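Local coordinates for ABC transporter periplasmic substrate-binding protein (Desulfovibrio alaskensis, PDB 5MY5), which probably captures tungstate in the periplasm with high selectivity and delivers it to an ABC transporter for uptake, at residues T100-N105 / W248-A253; Q174-T179 / G188-D193. The protein carries 2 engineered substitutions. All blocks are in the same frame, centred on the assembly; numbering follows the deposited sequence. Where two conformers were deposited one is given.

Contact 1 (T100-N105 / W248-A253); sequences TQLMYN and WMASPA
L102 and M249 meet through matching first torsions: in each, CG stands beside the backbone N and anti to the carbonyl carbon (chi1 -63° and -75°). This sends the leucine fork out from strand 100-112 onto the last turn of helix 239-250. The fork straddles the root of the methionine, with L102 CD1 and CD2 both 3.7 Å from M249 CB, and the two side chains cross at about a right angle. Further bends at chi2 and chi3 curl the thioether back, bringing M249 CE to 4.0 Å from L102 CD1; the same methyl also lies 4.3 Å from M103 SD. A250 closes the other end of the patch, its CB 4.0 Å from L102 CD2.

Just beyond, the helix breaks. S251 is the N-cap of helix 252-260, and its OG donates back to W248 O (2.8 Å), an oxygen that also accepts from S251 N. From that second helix, Q255 NE2 bonds to both L102 O and M249 O, bridging strand and helix. L45 of helix 41-53 also packs on M249. With no direct hydrogen bond between the two segments, the grip is apolar, and the polar tie comes through the Q255 amide.

Contact 2 (Q174-T179 / G188-D193); sequences QGMLRT and GYTMTD
The carboxylate of D193 and the carbonyl of M191 are the flat groups met by M176. M176 CG comes up beside the carboxylate rather than over it, 3.5 Å from D193 OD1, and the two side chains slide past each other in opposite directions. At the far end of the thioether, M176 CE approaches M191 O at 3.4 Å, tilted out of the plane of that peptide. Between these two points M176 crosses the T192 side chain at about a right angle, with CG 3.4 Å and SD 3.6 Å from T192 OG1. Bends at chi2 and chi3 lay the methionine along the strand, so that it touches three successive residues.

The T192 hydroxyl is itself engaged, donating to D193 O at 2.9 Å with the donor tilted 25° from the carbonyl plane. D193 is the N-cap of helix 194-203, and its OD1 also bonds to T196 OG1; the helix end would probably stabilise its negative charge.

Helix 176-186 and strand 189-193 form the second half of a beta-alpha-beta crossover that starts from strand 169-171; strand 138-140 lies between the two strands and runs parallel to both. One turn along the helix, T179 adds a lighter touch, its CG2 3.7 Å from T190 OG1, a hydroxyl hydrogen-bonded to V139 O. With CG2 anti to the backbone N (chi1 -67° to OG1), the methyl faces the sheet while the hydroxyl turns back to G175 O, 2.8 Å away and 40° above the carbonyl plane. G175, the N-cap of this helix, uses that oxygen twice, since T179 N donates to it as well. The CB of M191 is directed away from helix 176-186, and its side chain packs on T147, E151 and L154 of helix 146-155.

Contact 2 is nested within the chain loop that contact 1 closes: 174-179 and 188-193 both fall between 100-105 and 248-253. Their centres lie 28 Å apart on opposite sides of the chain's centre, although the nearest atoms are about 6 Å apart without touching. The shared element is strand 100-112. Its first half receives the end of helix 239-250 in contact 1, and its later half pairs antiparallel with strand 189-193 of contact 2, through I110 and V108. One long strand thus runs between two alpha/beta regions, consistent with the two-lobed architecture of periplasmic binding proteins, in which linking strands connect the lobes that enclose the ligand.

Contact 1 (T100-N105 / W248-A253)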
ATOM      1  N   THR A 100      -8.334  -8.621  10.461  1.00 17.21           N
ATOM      2  CA  THR A 100      -9.054  -7.432  10.922  1.00 18.78           C
ATOM      3  C   THR A 100      -8.609  -6.247  10.088  1.00 16.98           C
ATOM      4  O   THR A 100      -7.472  -5.804  10.198  1.00 15.94           O
ATOM      5  CB  THR A 100      -8.821  -7.173  12.452  1.00 19.38           C
ATOM      6  OG1 THR A 100      -9.313  -8.306  13.187  1.00 20.09           O
ATOM      7  CG2 THR A 100      -9.523  -6.008  12.925  1.00 20.67           C
ATOM      8  N   GLN A 101      -9.540  -5.665   9.372  1.00 17.60           N
ATOM      9  CA  GLN A 101      -9.228  -4.489   8.582  0.50 20.13           C
ATOM     10  C   GLN A 101      -9.087  -3.293   9.474  1.00 19.71           C
ATOM     11  O   GLN A 101      -9.866  -3.125  10.444  1.00 19.70           O
ATOM     12  CB  GLN A 101     -10.302  -4.256   7.517  0.50 21.96           C
ATOM     13  CG  GLN A 101     -10.109  -5.165   6.296  0.50 24.58           C
ATOM     14  CD  GLN A 101     -10.560  -6.597   6.519  0.50 26.46           C
ATOM     15  OE1 GLN A 101     -11.751  -6.852   6.764  0.50 30.74           O
ATOM     16  NE2 GLN A 101      -9.646  -7.545   6.380  0.50 22.08           N
ATOM     17  N   LEU A 102      -8.138  -2.446   9.186  1.00 17.64           N
ATOM     18  CA  LEU A 102      -7.694  -1.321  10.086  1.00 17.64           C
ATOM     19  C   LEU A 102      -7.672   0.057   9.413  1.00 18.28           C
ATOM     20  O   LEU A 102      -8.250   1.052   9.927  1.00 18.98           O
ATOM     21  CB  LEU A 102      -6.417  -1.630  10.837  1.00 17.74           C
ATOM     22  CG  LEU A 102      -6.462  -2.784  11.792  1.00 16.27           C
ATOM     23  CD1 LEU A 102      -5.057  -3.149  12.278  1.00 16.48           C
ATOM     24  CD2 LEU A 102      -7.366  -2.413  13.010  1.00 19.20           C
ATOM     25  N   MET A 103      -7.088   0.181   8.223  1.00 16.92           N
ATOM     26  CA  MET A 103      -6.975   1.384   7.476  1.00 17.78           C
ATOM     27  C   MET A 103      -6.555   1.087   6.046  1.00 18.68           C
ATOM     28  O   MET A 103      -6.167  -0.018   5.774  1.00 17.88           O
ATOM     29  CB  MET A 103      -5.941   2.327   8.036  1.00 18.34           C
ATOM     30  CG  MET A 103      -4.541   1.889   8.078  1.00 19.82           C
ATOM     31  SD  MET A 103      -4.002   0.615   9.224  1.00 20.94           S
ATOM     32  CE  MET A 103      -2.278   0.711   8.937  1.00 22.56           C
ATOM     33  N   TYR A 104      -6.671   2.077   5.198  1.00 17.30           N
ATOM     34  CA  TYR A 104      -6.058   1.944   3.861  1.00 17.00           C
ATOM     35  C   TYR A 104      -5.235   3.150   3.498  1.00 18.66           C
ATOM     36  O   TYR A 104      -5.611   4.268   3.881  1.00 19.91           O
ATOM     37  CB  TYR A 104      -7.097   1.689   2.783  1.00 17.52           C
ATOM     38  CG  TYR A 104      -8.243   2.732   2.649  1.00 19.10           C
ATOM     39  CD1 TYR A 104      -8.146   3.768   1.744  1.00 23.15           C
ATOM     40  CD2 TYR A 104      -9.446   2.615   3.358  1.00 23.38           C
ATOM     41  CE1 TYR A 104      -9.146   4.702   1.564  1.00 23.93           C
ATOM     42  CE2 TYR A 104     -10.493   3.509   3.104  1.00 28.00           C
ATOM     43  CZ  TYR A 104     -10.296   4.564   2.232  1.00 28.71           C
ATOM     44  OH  TYR A 104     -11.238   5.524   2.005  1.00 30.73           O
ATOM     45  N   ASN A 105      -4.159   2.993   2.753  1.00 17.14           N
ATOM     46  CA  ASN A 105      -3.575   4.065   1.964  1.00 18.43           C
ATOM     47  C   ASN A 105      -4.032   3.837   0.494  1.00 16.74           C
ATOM     48  O   ASN A 105      -4.975   3.091   0.264  1.00 18.19           O
ATOM     49  CB  ASN A 105      -2.074   4.263   2.179  1.00 18.80           C
ATOM     50  CG  ASN A 105      -1.245   2.998   1.944  1.00 25.04           C
ATOM     51  OD1 ASN A 105      -1.790   1.975   1.560  1.00 22.92           O
ATOM     52  ND2 ASN A 105       0.069   3.040   2.231  1.00 24.85           N
ATOM     53  N   TRP A 248      -6.015  -2.393  20.290  1.00 16.34           N
ATOM     54  CA  TRP A 248      -5.530  -1.092  20.269  1.00 14.48           C
ATOM     55  C   TRP A 248      -5.676  -0.360  18.938  1.00 17.22           C
ATOM     56  O   TRP A 248      -6.164   0.792  18.884  1.00 17.12           O
ATOM     57  CB  TRP A 248      -4.074  -1.087  20.762  1.00 15.88           C
ATOM     58  CG  TRP A 248      -3.470   0.286  20.883  1.00 15.29           C
ATOM     59  CD1 TRP A 248      -3.648   1.150  21.925  1.00 17.10           C
ATOM     60  CD2 TRP A 248      -2.582   0.928  19.989  1.00 15.48           C
ATOM     61  NE1 TRP A 248      -2.973   2.293  21.698  1.00 17.02           N
ATOM     62  CE2 TRP A 248      -2.268   2.179  20.521  1.00 17.90           C
ATOM     63  CE3 TRP A 248      -1.998   0.565  18.742  1.00 17.49           C
ATOM     64  CZ2 TRP A 248      -1.443   3.079  19.867  1.00 18.82           C
ATOM     65  CZ3 TRP A 248      -1.168   1.411  18.131  1.00 18.21           C
ATOM     66  CH2 TRP A 248      -0.878   2.683  18.675  1.00 20.54           C
ATOM     67  N   MET A 249      -5.353  -1.046  17.820  1.00 17.47           N
ATOM     68  CA  MET A 249      -5.339  -0.358  16.549  1.00 17.49           C
ATOM     69  C   MET A 249      -6.772  -0.080  16.120  1.00 16.18           C
ATOM     70  O   MET A 249      -6.980   0.880  15.344  1.00 18.94           O
ATOM     71  CB  MET A 249      -4.780  -1.272  15.419  1.00 16.32           C
ATOM     72  CG  MET A 249      -3.300  -1.420  15.525  1.00 18.83           C
ATOM     73  SD  MET A 249      -2.386   0.062  14.976  1.00 19.03           S
ATOM     74  CE  MET A 249      -2.525  -0.172  13.157  1.00 17.18           C
ATOM     75  N   ALA A 250      -7.733  -0.936  16.516  1.00 18.37           N
ATOM     76  CA  ALA A 250      -9.154  -0.779  16.072  1.00 18.73           C
ATOM     77  C   ALA A 250      -9.927   0.213  16.990  1.00 23.80           C
ATOM     78  O   ALA A 250     -11.076   0.541  16.695  1.00 22.27           O
ATOM     79  CB  ALA A 250      -9.876  -2.110  16.096  1.00 22.91           C
ATOM     80  N   SER A 251      -9.306   0.661  18.056  1.00 20.20           N
ATOM     81  CA  SER A 251      -9.996   1.542  19.041  1.00 22.23           C
ATOM     82  C   SER A 251     -10.259   2.857  18.366  1.00 24.72           C
ATOM     83  O   SER A 251      -9.473   3.332  17.524  1.00 21.90           O
ATOM     84  CB  SER A 251      -9.080   1.739  20.268  1.00 21.19           C
ATOM     85  OG  SER A 251      -7.952   2.522  20.056  1.00 19.44           O
ATOM     86  N   PRO A 252     -11.362   3.513  18.712  1.00 21.48           N
ATOM     87  CA  PRO A 252     -11.539   4.867  18.165  1.00 21.81           C
ATOM     88  C   PRO A 252     -10.371   5.834  18.283  1.00 21.86           C
ATOM     89  O   PRO A 252     -10.109   6.635  17.371  1.00 22.54           O
ATOM     90  CB  PRO A 252     -12.731   5.384  18.998  1.00 23.66           C
ATOM     91  CG  PRO A 252     -13.514   4.143  19.295  1.00 26.00           C
ATOM     92  CD  PRO A 252     -12.512   3.029  19.490  1.00 22.01           C
ATOM     93  N   ALA A 253      -9.676   5.857  19.411  1.00 20.86           N
ATOM     94  CA  ALA A 253      -8.620   6.836  19.618  1.00 22.40           C
ATOM     95  C   ALA A 253      -7.463   6.509  18.656  1.00 23.75           C
ATOM     96  O   ALA A 253      -6.880   7.401  18.111  1.00 21.85           O
ATOM     97  CB  ALA A 253      -8.131   6.857  21.071  1.00 23.10           C
TER

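Contact 2 (Q174-T179 / G188-D193)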
ATOM      1  N   GLN A 174      12.127  -0.611 -12.834  1.00 21.17           N
ATOM      2  CA  GLN A 174      12.748   0.144 -11.717  1.00 18.38           C
ATOM      3  C   GLN A 174      11.770   0.460 -10.625  1.00 19.43           C
ATOM      4  O   GLN A 174      10.579   0.191 -10.771  1.00 18.87           O
ATOM      5  CB  GLN A 174      13.373   1.417 -12.233  1.00 20.52           C
ATOM      6  CG  GLN A 174      14.480   1.216 -13.250  1.00 21.29           C
ATOM      7  CD  GLN A 174      15.012   2.519 -13.814  1.00 22.65           C
ATOM      8  OE1 GLN A 174      14.433   3.134 -14.721  1.00 30.42           O
ATOM      9  NE2 GLN A 174      16.173   2.968 -13.285  1.00 23.87           N
ATOM     10  N   GLY A 175      12.249   0.988  -9.485  1.00 17.35           N
ATOM     11  CA  GLY A 175      11.429   1.395  -8.420  1.00 18.42           C
ATOM     12  C   GLY A 175      10.585   2.616  -8.677  1.00 15.73           C
ATOM     13  O   GLY A 175      10.552   3.215  -9.764  1.00 17.55           O
ATOM     14  N   MET A 176       9.856   2.968  -7.639  1.00 17.30           N
ATOM     15  CA  MET A 176       8.803   3.969  -7.817  1.00 15.95           C
ATOM     16  C   MET A 176       9.337   5.331  -8.190  1.00 17.39           C
ATOM     17  O   MET A 176       8.828   5.991  -9.163  1.00 18.94           O
ATOM     18  CB  MET A 176       7.859   4.057  -6.625  1.00 17.49           C
ATOM     19  CG  MET A 176       6.556   4.717  -6.891  1.00 16.32           C
ATOM     20  SD  MET A 176       5.446   3.755  -7.919  1.00 18.75           S
ATOM     21  CE  MET A 176       5.699   4.597  -9.492  1.00 20.53           C
ATOM     22  N   LEU A 177      10.339   5.854  -7.469  1.00 19.19           N
ATOM     23  CA  LEU A 177      10.847   7.163  -7.805  1.00 19.85           C
ATOM     24  C   LEU A 177      11.443   7.243  -9.188  1.00 17.38           C
ATOM     25  O   LEU A 177      11.170   8.178  -9.993  1.00 17.70           O
ATOM     26  CB  LEU A 177      11.885   7.606  -6.732  1.00 20.12           C
ATOM     27  CG  LEU A 177      11.304   8.130  -5.436  1.00 25.71           C
ATOM     28  CD1 LEU A 177      12.464   8.339  -4.452  1.00 26.06           C
ATOM     29  CD2 LEU A 177      10.527   9.451  -5.666  1.00 27.88           C
ATOM     30  N   ARG A 178      12.170   6.239  -9.588  1.00 17.60           N
ATOM     31  CA  ARG A 178      12.739   6.196 -10.915  1.00 17.47           C
ATOM     32  C   ARG A 178      11.612   6.208 -12.003  1.00 17.95           C
ATOM     33  O   ARG A 178      11.748   6.830 -13.061  1.00 18.23           O
ATOM     34  CB  ARG A 178      13.595   4.999 -11.127  1.00 17.18           C
ATOM     35  CG  ARG A 178      14.966   5.039 -10.407  1.00 20.04           C
ATOM     36  CD  ARG A 178      15.876   6.122 -10.988  1.00 20.81           C
ATOM     37  NE  ARG A 178      17.227   5.884 -10.494  1.00 22.21           N
ATOM     38  CZ  ARG A 178      18.341   6.566 -10.798  1.00 22.25           C
ATOM     39  NH1 ARG A 178      18.290   7.655 -11.535  1.00 25.08           N
ATOM     40  NH2 ARG A 178      19.500   6.164 -10.287  1.00 23.09           N
ATOM     41  N   THR A 179      10.577   5.486 -11.734  1.00 17.17           N
ATOM     42  CA  THR A 179       9.503   5.323 -12.717  1.00 17.68           C
ATOM     43  C   THR A 179       8.789   6.635 -12.829  1.00 18.31           C
ATOM     44  O   THR A 179       8.394   7.029 -13.946  1.00 17.27           O
ATOM     45  CB  THR A 179       8.614   4.181 -12.237  1.00 15.84           C
ATOM     46  OG1 THR A 179       9.357   2.945 -12.293  1.00 17.26           O
ATOM     47  CG2 THR A 179       7.320   4.030 -13.023  1.00 17.17           C
ATOM     48  N   GLY A 188       4.491  11.606 -19.613  1.00 22.62           N
ATOM     49  CA  GLY A 188       3.671  10.438 -19.520  1.00 20.41           C
ATOM     50  C   GLY A 188       2.882  10.371 -18.262  1.00 18.25           C
ATOM     51  O   GLY A 188       3.053  11.241 -17.377  1.00 19.99           O
ATOM     52  N   TYR A 189       1.959   9.436 -18.236  1.00 16.79           N
ATOM     53  CA  TYR A 189       1.141   9.103 -17.094  1.00 15.51           C
ATOM     54  C   TYR A 189       1.787   7.943 -16.338  1.00 17.17           C
ATOM     55  O   TYR A 189       2.411   7.098 -16.941  1.00 15.93           O
ATOM     56  CB  TYR A 189      -0.239   8.726 -17.542  1.00 15.79           C
ATOM     57  CG  TYR A 189      -0.998   9.914 -18.156  1.00 16.22           C
ATOM     58  CD1 TYR A 189      -0.806  10.255 -19.457  1.00 19.55           C
ATOM     59  CD2 TYR A 189      -1.832  10.658 -17.390  1.00 17.34           C
ATOM     60  CE1 TYR A 189      -1.460  11.330 -20.005  1.00 19.61           C
ATOM     61  CE2 TYR A 189      -2.553  11.722 -17.968  1.00 19.13           C
ATOM     62  CZ  TYR A 189      -2.266  12.083 -19.235  1.00 20.87           C
ATOM     63  OH  TYR A 189      -3.050  13.129 -19.815  1.00 23.35           O
ATOM     64  N   THR A 190       1.510   7.821 -15.042  1.00 14.70           N
ATOM     65  CA  THR A 190       2.001   6.629 -14.297  1.00 15.44           C
ATOM     66  C   THR A 190       1.086   6.473 -13.065  1.00 14.71           C
ATOM     67  O   THR A 190       0.518   7.441 -12.533  1.00 18.45           O
ATOM     68  CB  THR A 190       3.481   6.726 -13.967  1.00 17.82           C
ATOM     69  OG1 THR A 190       3.920   5.434 -13.494  1.00 17.49           O
ATOM     70  CG2 THR A 190       3.791   7.702 -12.908  1.00 17.78           C
ATOM     71  N   MET A 191       0.992   5.250 -12.565  1.00 14.24           N
ATOM     72  CA  MET A 191       0.326   4.960 -11.292  1.00 14.88           C
ATOM     73  C   MET A 191       1.439   4.875 -10.219  1.00 16.04           C
ATOM     74  O   MET A 191       2.458   4.160 -10.404  1.00 16.64           O
ATOM     75  CB  MET A 191      -0.484   3.670 -11.339  1.00 15.68           C
ATOM     76  CG  MET A 191      -1.305   3.410 -10.106  1.00 17.30           C
ATOM     77  SD  MET A 191      -1.602   1.691  -9.715  1.00 18.38           S
ATOM     78  CE  MET A 191       0.016   1.257  -9.073  1.00 17.93           C
ATOM     79  N   THR A 192       1.170   5.567  -9.094  1.00 14.36           N
ATOM     80  CA  THR A 192       2.092   5.574  -7.922  1.00 16.59           C
ATOM     81  C   THR A 192       1.367   5.453  -6.666  1.00 15.29           C
ATOM     82  O   THR A 192       0.206   5.767  -6.581  1.00 16.74           O
ATOM     83  CB  THR A 192       2.933   6.837  -7.922  1.00 15.60           C
ATOM     84  OG1 THR A 192       3.896   6.827  -6.844  1.00 16.97           O
ATOM     85  CG2 THR A 192       2.138   8.063  -7.850  1.00 16.47           C
ATOM     86  N   ASP A 193       2.043   4.899  -5.624  1.00 15.59           N
ATOM     87  CA  ASP A 193       1.429   5.055  -4.286  1.00 16.14           C
ATOM     88  C   ASP A 193       1.494   6.606  -3.986  1.00 15.67           C
ATOM     89  O   ASP A 193       2.408   7.265  -4.401  1.00 15.30           O
ATOM     90  CB  ASP A 193       2.218   4.255  -3.213  1.00 18.28           C
ATOM     91  CG  ASP A 193       3.635   4.675  -3.172  1.00 18.54           C
ATOM     92  OD1 ASP A 193       4.458   4.528  -4.116  1.00 20.20           O
ATOM     93  OD2 ASP A 193       3.976   5.259  -2.127  1.00 22.03           O
TER